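Local coordinates for protein mannose-6-phosphate isomerase (Helicobacter pylori, PDB 2QH5) that probably makes GDP-mannose from mannose 1-phosphate and GTP through its N-terminal nucleotidyltransferase domain, the part of this type 2 mannose-6-phosphate isomerase family member present here, at residues 55-60 / 80-85; 38-43 / 64-69; 161-166 / 255-260; 139-144 / 186-191. All coordinates share one frame; numbering follows the deposited sequence. Where two conformers were deposited one is given.

Contact 1: residues 55-60 / 80-85; sequences LIVCNE and GFLLES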
# COMPACT_ATOMS: atom_id res chain seq x y z
N LEU A 55 -0.19 8.76 -6.52
CA LEU A 55 1.26 8.67 -6.55
C LEU A 55 1.58 7.23 -6.83
O LEU A 55 1.31 6.35 -6.02
CB LEU A 55 1.89 9.10 -5.22
CG LEU A 55 3.42 9.03 -5.10
CD1 LEU A 55 4.08 9.78 -6.24
CD2 LEU A 55 3.90 9.60 -3.77
N ILE A 56 2.15 6.99 -8.01
CA ILE A 56 2.57 5.67 -8.44
C ILE A 56 4.03 5.50 -8.06
O ILE A 56 4.88 6.32 -8.42
CB ILE A 56 2.44 5.53 -9.95
CG1 ILE A 56 1.10 6.13 -10.41
CG2 ILE A 56 2.64 4.09 -10.38
CD1 ILE A 56 0.42 5.38 -11.50
N VAL A 57 4.31 4.46 -7.29
CA VAL A 57 5.69 4.16 -6.98
C VAL A 57 6.11 2.86 -7.69
O VAL A 57 5.55 1.80 -7.45
CB VAL A 57 5.99 4.24 -5.44
CG1 VAL A 57 4.72 4.26 -4.60
CG2 VAL A 57 6.98 3.17 -4.98
N CYS A 58 7.06 2.98 -8.61
CA CYS A 58 7.53 1.85 -9.41
C CYS A 58 9.02 1.94 -9.65
O CYS A 58 9.65 2.95 -9.36
CB CYS A 58 6.79 1.76 -10.76
SG CYS A 58 6.83 3.25 -11.80
N ASN A 59 9.57 0.85 -10.18
CA ASN A 59 10.95 0.84 -10.63
C ASN A 59 11.13 1.77 -11.82
O ASN A 59 10.25 1.86 -12.68
CB ASN A 59 11.36 -0.58 -11.01
CG ASN A 59 12.86 -0.75 -11.06
OD1 ASN A 59 13.53 -0.28 -11.97
ND2 ASN A 59 13.41 -1.44 -10.05
N GLU A 60 12.26 2.45 -11.87
CA GLU A 60 12.55 3.40 -12.94
C GLU A 60 12.67 2.69 -14.30
O GLU A 60 12.43 3.31 -15.33
CB GLU A 60 13.81 4.20 -12.64
CG GLU A 60 15.06 3.35 -12.52
CD GLU A 60 16.25 4.13 -12.01
OE1 GLU A 60 17.34 3.52 -11.88
OE2 GLU A 60 16.10 5.34 -11.74
N GLY A 80 1.22 11.48 -10.27
CA GLY A 80 2.65 11.64 -10.07
C GLY A 80 3.32 10.29 -9.92
O GLY A 80 2.65 9.29 -9.66
N PHE A 81 4.64 10.27 -10.09
CA PHE A 81 5.42 9.05 -9.97
C PHE A 81 6.55 9.21 -8.97
O PHE A 81 7.12 10.28 -8.83
CB PHE A 81 6.07 8.68 -11.30
CG PHE A 81 5.18 7.90 -12.20
CD1 PHE A 81 5.35 6.53 -12.33
CD2 PHE A 81 4.19 8.53 -12.94
CE1 PHE A 81 4.54 5.79 -13.19
CE2 PHE A 81 3.37 7.80 -13.79
CZ PHE A 81 3.55 6.43 -13.92
N LEU A 82 6.86 8.13 -8.28
CA LEU A 82 8.07 8.04 -7.51
C LEU A 82 8.82 6.84 -8.06
O LEU A 82 8.38 5.69 -7.90
CB LEU A 82 7.78 7.86 -6.03
CG LEU A 82 8.95 7.33 -5.19
CD1 LEU A 82 10.08 8.35 -5.09
CD2 LEU A 82 8.48 6.90 -3.82
N LEU A 83 9.94 7.12 -8.71
CA LEU A 83 10.72 6.09 -9.37
C LEU A 83 11.81 5.51 -8.47
O LEU A 83 12.48 6.22 -7.73
CB LEU A 83 11.29 6.61 -10.68
CG LEU A 83 10.23 7.18 -11.62
CD1 LEU A 83 10.86 7.60 -12.93
CD2 LEU A 83 9.12 6.17 -11.87
N GLU A 84 11.96 4.20 -8.52
CA GLU A 84 12.95 3.57 -7.68
C GLU A 84 14.08 2.97 -8.49
O GLU A 84 13.85 2.30 -9.51
CB GLU A 84 12.28 2.55 -6.76
CG GLU A 84 11.21 3.18 -5.86
CD GLU A 84 10.84 2.34 -4.66
OE1 GLU A 84 10.97 2.85 -3.52
OE2 GLU A 84 10.42 1.17 -4.86
N SER A 85 15.30 3.26 -8.05
CA SER A 85 16.49 2.57 -8.52
C SER A 85 16.50 1.17 -7.90
O SER A 85 16.43 0.17 -8.61
CB SER A 85 17.76 3.35 -8.14
OG SER A 85 17.59 4.04 -6.90
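Phe81 turns its CG anti to its own carbonyl carbon (chi1 -85°), and this lays the ring beside Ile56 on the neighbouring strand. Ile56 CB sits over one ring face, offset toward the rim, in a CH-pi contact 4.0 Å from the centroid of the Phe81 ring. Its branch CG2 reaches Phe81 CE1 at 3.8 Å. Cys58 SG stands between its backbone N and carbonyl carbon (chi1 55°) and meets the same ring at the edge, in the ring plane, 3.6 Å from Phe81 CD1. Leu83 CD2 also touches this sulfur. The strands run parallel, and five backbone hydrogen bonds join them, from Ile56 N to Gly80 O at one end to Glu60 N to Glu84 O at the other. They are the two strands of a beta-alpha-beta unit, with helix 63-69 as the crossover, in a nucleotidyltransferase domain of the GT-A clan. On the opposite sheet face, Leu55 CD1 comes to 4.2 Å from Leu82 CB. Val57 CB lies 4.0 Å from Leu82 CD2, and Ala93 and Ser97 of helix 90-99 pack on Val57. Past the strand end, the extended Glu60 side chain runs alongside Ser85, with Glu60 OE1 3.6 Å from Ser85 CA. Glu60 OE2 forms a salt bridge with Arg232, while Ser85 OG bonds to the carbonyl of Leu233.

Contact 2: residues 38-43 / 64-69; sequences SLFELS and FLALEE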
# COMPACT_ATOMS: atom_id res chain seq x y z
N SER A 38 -4.40 -4.84 -17.79
CA SER A 38 -3.43 -5.35 -16.82
C SER A 38 -3.90 -5.11 -15.39
O SER A 38 -4.75 -4.26 -15.13
CB SER A 38 -2.07 -4.70 -17.04
OG SER A 38 -2.11 -3.31 -16.75
N LEU A 39 -3.32 -5.87 -14.45
CA LEU A 39 -3.61 -5.70 -13.03
C LEU A 39 -3.33 -4.27 -12.59
O LEU A 39 -4.14 -3.65 -11.89
CB LEU A 39 -2.77 -6.65 -12.19
CG LEU A 39 -3.25 -8.10 -12.13
CD1 LEU A 39 -2.22 -8.98 -11.42
CD2 LEU A 39 -4.60 -8.16 -11.44
N PHE A 40 -2.18 -3.75 -13.03
CA PHE A 40 -1.76 -2.38 -12.79
C PHE A 40 -2.81 -1.33 -13.20
O PHE A 40 -3.17 -0.49 -12.38
CB PHE A 40 -0.41 -2.10 -13.49
CG PHE A 40 0.04 -0.66 -13.40
CD1 PHE A 40 0.68 -0.19 -12.26
CD2 PHE A 40 -0.19 0.22 -14.45
CE1 PHE A 40 1.07 1.14 -12.17
CE2 PHE A 40 0.20 1.54 -14.36
CZ PHE A 40 0.83 2.00 -13.22
N GLU A 41 -3.30 -1.39 -14.44
CA GLU A 41 -4.30 -0.41 -14.88
C GLU A 41 -5.68 -0.65 -14.26
O GLU A 41 -6.46 0.29 -14.10
CB GLU A 41 -4.39 -0.33 -16.40
CG GLU A 41 -4.93 -1.56 -17.08
CD GLU A 41 -4.99 -1.39 -18.59
OE1 GLU A 41 -4.10 -1.93 -19.28
OE2 GLU A 41 -5.92 -0.70 -19.07
N LEU A 42 -5.97 -1.89 -13.90
CA LEU A 42 -7.18 -2.21 -13.15
C LEU A 42 -7.12 -1.60 -11.75
O LEU A 42 -8.08 -0.93 -11.32
CB LEU A 42 -7.37 -3.73 -13.06
CG LEU A 42 -8.43 -4.46 -13.91
CD1 LEU A 42 -9.16 -3.57 -14.94
CD2 LEU A 42 -7.78 -5.67 -14.56
N SER A 43 -5.99 -1.81 -11.07
CA SER A 43 -5.73 -1.22 -9.75
C SER A 43 -5.71 0.31 -9.80
O SER A 43 -6.16 0.97 -8.86
CB SER A 43 -4.42 -1.75 -9.18
OG SER A 43 -4.48 -3.14 -8.90
N PHE A 64 8.09 4.03 -18.16
CA PHE A 64 7.43 4.25 -19.45
C PHE A 64 6.43 3.16 -19.81
O PHE A 64 5.45 3.42 -20.52
CB PHE A 64 8.47 4.46 -20.55
CG PHE A 64 9.31 5.69 -20.35
CD1 PHE A 64 8.88 6.94 -20.83
CD2 PHE A 64 10.52 5.61 -19.65
CE1 PHE A 64 9.65 8.07 -20.62
CE2 PHE A 64 11.31 6.73 -19.44
CZ PHE A 64 10.87 7.98 -19.92
N LEU A 65 6.68 1.95 -19.32
CA LEU A 65 5.70 0.87 -19.39
C LEU A 65 4.42 1.22 -18.61
O LEU A 65 3.30 1.11 -19.13
CB LEU A 65 6.33 -0.44 -18.89
CG LEU A 65 5.51 -1.74 -18.93
CD1 LEU A 65 4.90 -1.95 -20.29
CD2 LEU A 65 6.40 -2.91 -18.55
N ALA A 66 4.60 1.66 -17.36
CA ALA A 66 3.50 2.07 -16.51
C ALA A 66 2.71 3.24 -17.11
O ALA A 66 1.48 3.20 -17.19
CB ALA A 66 4.03 2.44 -15.14
N LEU A 67 3.44 4.27 -17.54
CA LEU A 67 2.85 5.49 -18.08
C LEU A 67 2.06 5.19 -19.35
O LEU A 67 1.05 5.85 -19.63
CB LEU A 67 3.96 6.50 -18.38
CG LEU A 67 3.80 8.00 -18.09
CD1 LEU A 67 4.75 8.76 -18.99
CD2 LEU A 67 2.38 8.53 -18.25
N GLU A 68 2.51 4.19 -20.10
CA GLU A 68 1.83 3.78 -21.33
C GLU A 68 0.47 3.15 -21.05
O GLU A 68 -0.49 3.39 -21.77
CB GLU A 68 2.71 2.79 -22.11
CG GLU A 68 2.32 2.60 -23.57
CD GLU A 68 3.36 1.82 -24.34
OE1 GLU A 68 4.04 2.43 -25.20
OE2 GLU A 68 3.52 0.61 -24.09
N GLU A 69 0.40 2.35 -19.98
CA GLU A 69 -0.80 1.58 -19.67
C GLU A 69 -1.93 2.38 -19.03
O GLU A 69 -3.07 1.92 -18.99
CB GLU A 69 -0.44 0.37 -18.81
CG GLU A 69 0.13 -0.76 -19.63
CD GLU A 69 0.62 -1.91 -18.79
OE1 GLU A 69 1.59 -2.57 -19.21
OE2 GLU A 69 0.05 -2.15 -17.70
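The Phe40 ring and the Glu69 carboxylate meet with their planes 77° apart. The ring's approach to Glu69 OE2 and to Ala66 O is oblique. Phe40 CE2 lies 3.5 Å from Ala66 O, and Phe40 CZ comes to 3.8 Å from Ala66 CB. The ring gets there because its CG is anti to the backbone N (chi1 175°). Beyond the helix pair it also meets the ring of Phe30 and the side chain of Ile70. In the conformer described (Ser38 has two), Ser38 OG donates a short hydrogen bond of 2.6 Å to Glu69 OE2, from above the carboxylate plane. Ser38 is the N-cap of helix 39-48 and, in the same conformer, forms a capping box with Glu41. Its OG accepts from Glu41 N at 3.2 Å, while the return bond from Ser38 N to Glu41 OE1 is weak. In this conformer the cap hydroxyl also ties the first turn of helix 39-48 to Glu69. The short helix segments cross at -55°, with axes 10.0 Å apart. Glu41 OE1 and Glu69 OE2 are only 4.4 Å apart, which could favour protonation of one of them. Lys32 forms a long, weak ion pair with Glu41 and may ease this repulsion. Glu41 CB lies 3.7 Å from Glu69 O.

Contact 3: residues 161-166 / 255-260; sequences LDVKRF and HKIKMV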
# COMPACT_ATOMS: atom_id res chain seq x y z
N LEU A 161 -13.22 -5.96 13.54
CA LEU A 161 -12.91 -4.53 13.64
C LEU A 161 -11.69 -4.24 14.52
O LEU A 161 -10.80 -3.49 14.14
CB LEU A 161 -14.12 -3.76 14.17
CG LEU A 161 -13.88 -2.28 14.48
CD1 LEU A 161 -13.90 -1.46 13.20
CD2 LEU A 161 -14.93 -1.76 15.45
N ASP A 162 -11.68 -4.79 15.73
CA ASP A 162 -10.52 -4.67 16.59
C ASP A 162 -9.60 -5.81 16.27
O ASP A 162 -10.06 -6.94 16.08
CB ASP A 162 -10.93 -4.74 18.06
CG ASP A 162 -11.79 -3.58 18.48
OD1 ASP A 162 -11.29 -2.43 18.49
OD2 ASP A 162 -12.96 -3.82 18.83
N VAL A 163 -8.30 -5.53 16.18
CA VAL A 163 -7.33 -6.59 15.92
C VAL A 163 -6.57 -6.92 17.20
O VAL A 163 -6.01 -6.04 17.85
CB VAL A 163 -6.40 -6.30 14.68
CG1 VAL A 163 -7.08 -5.38 13.68
CG2 VAL A 163 -5.03 -5.76 15.07
N LYS A 164 -6.61 -8.20 17.58
CA LYS A 164 -5.95 -8.66 18.80
C LYS A 164 -4.44 -8.74 18.60
O LYS A 164 -3.67 -8.44 19.51
CB LYS A 164 -6.53 -10.00 19.28
CG LYS A 164 -7.95 -9.88 19.82
CD LYS A 164 -8.09 -10.53 21.20
CE LYS A 164 -8.56 -11.98 21.11
NZ LYS A 164 -10.04 -12.09 21.16
N ARG A 165 -4.03 -9.15 17.40
CA ARG A 165 -2.63 -9.06 16.98
C ARG A 165 -2.44 -9.30 15.48
O ARG A 165 -3.34 -9.78 14.78
CB ARG A 165 -1.71 -9.99 17.80
CG ARG A 165 -1.50 -11.35 17.18
CD ARG A 165 -2.23 -12.43 17.92
NE ARG A 165 -1.30 -13.35 18.58
CZ ARG A 165 -1.54 -14.64 18.78
NH1 ARG A 165 -2.68 -15.20 18.38
NH2 ARG A 165 -0.63 -15.39 19.38
N PHE A 166 -1.26 -8.93 15.01
CA PHE A 166 -0.84 -9.13 13.64
C PHE A 166 0.33 -10.10 13.67
O PHE A 166 1.33 -9.86 14.34
CB PHE A 166 -0.38 -7.79 13.05
CG PHE A 166 -0.38 -7.75 11.56
CD1 PHE A 166 -1.31 -6.96 10.89
CD2 PHE A 166 0.54 -8.48 10.82
CE1 PHE A 166 -1.32 -6.90 9.51
CE2 PHE A 166 0.54 -8.43 9.44
CZ PHE A 166 -0.40 -7.65 8.78
N HIS A 255 -0.39 0.01 18.26
CA HIS A 255 -1.57 -0.13 19.10
C HIS A 255 -2.81 0.49 18.44
O HIS A 255 -3.91 0.40 18.99
CB HIS A 255 -1.33 0.53 20.47
CG HIS A 255 -0.23 -0.12 21.26
ND1 HIS A 255 -0.36 -1.37 21.83
CD2 HIS A 255 1.00 0.33 21.60
CE1 HIS A 255 0.75 -1.67 22.47
NE2 HIS A 255 1.59 -0.66 22.35
N LYS A 256 -2.63 1.09 17.27
CA LYS A 256 -3.67 1.88 16.62
C LYS A 256 -4.25 1.26 15.34
O LYS A 256 -4.57 1.97 14.40
CB LYS A 256 -3.15 3.28 16.33
CG LYS A 256 -2.69 3.97 17.59
CD LYS A 256 -2.33 5.42 17.37
CE LYS A 256 -1.99 6.05 18.72
NZ LYS A 256 -1.31 7.36 18.58
N ILE A 257 -4.42 -0.06 15.35
CA ILE A 257 -4.86 -0.80 14.17
C ILE A 257 -6.32 -1.26 14.21
O ILE A 257 -6.73 -1.97 15.13
CB ILE A 257 -3.94 -2.03 13.94
CG1 ILE A 257 -2.49 -1.57 13.78
CG2 ILE A 257 -4.39 -2.86 12.72
CD1 ILE A 257 -1.49 -2.69 13.85
N LYS A 258 -7.10 -0.86 13.20
CA LYS A 258 -8.44 -1.41 12.99
C LYS A 258 -8.54 -2.16 11.66
O LYS A 258 -7.70 -2.00 10.79
CB LYS A 258 -9.50 -0.31 13.06
CG LYS A 258 -9.62 0.37 14.43
CD LYS A 258 -10.21 -0.55 15.48
CE LYS A 258 -10.51 0.20 16.76
NZ LYS A 258 -9.38 0.17 17.72
N MET A 259 -9.57 -2.98 11.51
CA MET A 259 -9.72 -3.79 10.31
C MET A 259 -11.06 -3.49 9.64
O MET A 259 -12.02 -3.10 10.30
CB MET A 259 -9.63 -5.28 10.67
CG MET A 259 -9.27 -6.18 9.50
SD MET A 259 -9.53 -7.92 9.87
CE MET A 259 -11.27 -8.04 9.46
N VAL A 260 -11.11 -3.66 8.32
CA VAL A 260 -12.35 -3.62 7.54
C VAL A 260 -12.35 -4.85 6.64
O VAL A 260 -11.35 -5.14 5.99
CB VAL A 260 -12.47 -2.33 6.69
CG1 VAL A 260 -13.80 -2.28 5.96
CG2 VAL A 260 -12.32 -1.09 7.56
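Met259 N donates the one backbone hydrogen bond between these segments, to Leu161 O at 2.9 Å. The bond is somewhat bent, with an N-H...O angle of 152°. Beside it, Asp162 and Lys258 form a salt bridge, Asp162 OD1 to Lys258 NZ at 3.3 Å. The two side chains lie side by side and point the same way. The lysine chain bends at chi2 (-69°) and again at chi4 (-92°), so its end curls along the aspartate instead of stretching away. On its way Lys258 CD passes 3.3 Å from Leu161 O, the carbonyl that Met259 N uses. Asn159 OD1 accepts a hydrogen bond from Asp162 N.

Apolar contacts surround these polar ones. Val163 points toward the strand, and both its methyl groups touch Ile257 CG2; Val163 CG2 comes to 3.8 Å. Val163 CG1 also meets Met259 CB at 3.9 Å. Ile155 of strand 153-156 packs on both Val163 and Met259. Leu161 CD1 reaches over to Met259 O, 3.8 Å away. The side chains of 161-163 thus cover the start of strand 257-261, which runs parallel to strand 138-144. This joins the loop leading into the 153-156/165-168 hairpin's second strand to the mixed sheet of the nucleotidyltransferase domain.

Contact 4: residues 139-144 / 186-191; sequences VTFGVS and FNSGMF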
# COMPACT_ATOMS: atom_id res chain seq x y z
N VAL A 139 -5.51 1.75 9.23
CA VAL A 139 -6.57 0.84 8.83
C VAL A 139 -6.01 -0.19 7.89
O VAL A 139 -5.35 0.14 6.91
CB VAL A 139 -7.77 1.58 8.19
CG1 VAL A 139 -8.95 0.66 8.05
CG2 VAL A 139 -8.15 2.81 9.01
N THR A 140 -6.28 -1.44 8.22
CA THR A 140 -5.90 -2.58 7.40
C THR A 140 -7.17 -3.28 6.89
O THR A 140 -8.28 -2.95 7.32
CB THR A 140 -5.00 -3.53 8.19
OG1 THR A 140 -4.41 -4.48 7.29
CG2 THR A 140 -5.78 -4.26 9.28
N PHE A 141 -7.02 -4.23 5.97
CA PHE A 141 -8.17 -4.89 5.37
C PHE A 141 -8.09 -6.41 5.47
O PHE A 141 -7.08 -7.01 5.10
CB PHE A 141 -8.33 -4.50 3.89
CG PHE A 141 -8.75 -3.06 3.67
CD1 PHE A 141 -7.83 -2.02 3.76
CD2 PHE A 141 -10.06 -2.76 3.32
CE1 PHE A 141 -8.21 -0.70 3.54
CE2 PHE A 141 -10.45 -1.44 3.09
CZ PHE A 141 -9.53 -0.41 3.20
N GLY A 142 -9.16 -7.03 5.96
CA GLY A 142 -9.19 -8.47 6.15
C GLY A 142 -9.84 -9.24 5.01
O GLY A 142 -10.83 -8.79 4.44
N VAL A 143 -9.27 -10.39 4.69
CA VAL A 143 -9.84 -11.30 3.70
C VAL A 143 -9.98 -12.67 4.34
O VAL A 143 -9.02 -13.20 4.91
CB VAL A 143 -8.98 -11.36 2.40
CG1 VAL A 143 -9.38 -12.55 1.53
CG2 VAL A 143 -9.12 -10.07 1.61
N SER A 144 -11.18 -13.24 4.25
CA SER A 144 -11.52 -14.51 4.89
C SER A 144 -10.75 -15.68 4.31
O SER A 144 -10.81 -15.96 3.11
CB SER A 144 -13.03 -14.76 4.81
OG SER A 144 -13.56 -14.27 3.59
N PHE A 186 -6.75 -13.01 6.27
CA PHE A 186 -5.55 -12.67 5.50
C PHE A 186 -5.44 -11.16 5.42
O PHE A 186 -6.42 -10.47 5.13
CB PHE A 186 -5.62 -13.22 4.07
CG PHE A 186 -5.31 -14.69 3.95
CD1 PHE A 186 -4.23 -15.25 4.63
CD2 PHE A 186 -6.08 -15.50 3.12
CE1 PHE A 186 -3.94 -16.60 4.51
CE2 PHE A 186 -5.79 -16.85 2.99
CZ PHE A 186 -4.72 -17.41 3.68
N ASN A 187 -4.25 -10.64 5.68
CA ASN A 187 -3.99 -9.24 5.41
C ASN A 187 -3.95 -8.98 3.91
O ASN A 187 -3.22 -9.65 3.17
CB ASN A 187 -2.69 -8.78 6.07
CG ASN A 187 -2.34 -7.35 5.74
OD1 ASN A 187 -3.23 -6.52 5.52
ND2 ASN A 187 -1.05 -7.06 5.67
N SER A 188 -4.74 -8.02 3.45
CA SER A 188 -4.86 -7.74 2.03
C SER A 188 -3.60 -7.07 1.50
O SER A 188 -3.30 -7.15 0.31
CB SER A 188 -6.06 -6.84 1.76
OG SER A 188 -5.80 -5.52 2.18
N GLY A 189 -2.86 -6.41 2.39
CA GLY A 189 -1.70 -5.64 1.99
C GLY A 189 -2.07 -4.21 1.64
O GLY A 189 -1.18 -3.38 1.46
N MET A 190 -3.37 -3.92 1.55
CA MET A 190 -3.88 -2.55 1.39
C MET A 190 -3.93 -1.85 2.75
O MET A 190 -3.98 -2.51 3.78
CB MET A 190 -5.29 -2.56 0.82
CG MET A 190 -5.49 -3.36 -0.45
SD MET A 190 -7.19 -3.20 -1.03
CE MET A 190 -7.51 -1.47 -0.65
N PHE A 191 -3.93 -0.51 2.74
CA PHE A 191 -3.87 0.28 3.98
C PHE A 191 -4.45 1.65 3.78
O PHE A 191 -4.31 2.22 2.71
CB PHE A 191 -2.43 0.47 4.46
CG PHE A 191 -1.74 -0.80 4.86
CD1 PHE A 191 -0.73 -1.33 4.06
CD2 PHE A 191 -2.10 -1.47 6.02
CE1 PHE A 191 -0.11 -2.51 4.41
CE2 PHE A 191 -1.48 -2.65 6.37
CZ PHE A 191 -0.48 -3.17 5.57
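Val143 and Phe186 form an antiparallel hydrogen-bonded pair where strand 138-144 meets strand 184-194 in the mixed sheet of the nucleotidyltransferase domain. Phe186 N donates to Val143 O at 2.7 Å, and Val143 N returns a bond to Phe186 O at 2.9 Å. Two residues away on each strand, Ser188 N donates to Phe141 O at 3.0 Å. The chain then turns a corner at Gly189, and side chains take up the backbone N-H groups there. Asn187 OD1 accepts from Gly189 N in an Asx turn. That donor stands above the carbonyl plane of the amide, although the N-H points straight at the oxygen (168°). Ser188 OG accepts from Met190 N in an ST turn, at 3.0 Å. The serine OG sits between its backbone N and carbonyl carbon (chi1 74°), and this also brings it to 3.2 Å from Phe141 CB. On the other edge of strand 138-144, Thr140 and Gly142 bond to the backbone of strand 257-261.

The apolar side chains pack around these bonds. Val143 CB meets Phe186 CB, and the ring of Phe186 packs against Phe152 and Tyr154. The Phe191 ring lies alongside Thr140 and is covered by helix 246-251. Over one face of the Phe141 ring comes Met190 CE, while Met190 SD stands 5.1 Å from the ring centroid.

Overall arrangement
All four contacts lie in one nucleotidyltransferase domain. Contacts 1 and 2 come first along the chain, with alternating segments and centres 12 Å apart. They touch where Phe40 packs on Ile56 and Ala66 on Phe81, so helices 39-48 and 63-69 pack on strands 53-59 and 78-84. Contacts 3 and 4 follow, also interleaved, with centres 10 Å apart. Their strands 257-261 and 138-144 are parallel neighbours. Contacts 1 and 4 are about 23 Å apart between centres, on opposite sides of the chain's centre, yet belong to the same mixed sheet. This sheet thus links the early beta-alpha-beta region to strands from later in the chain.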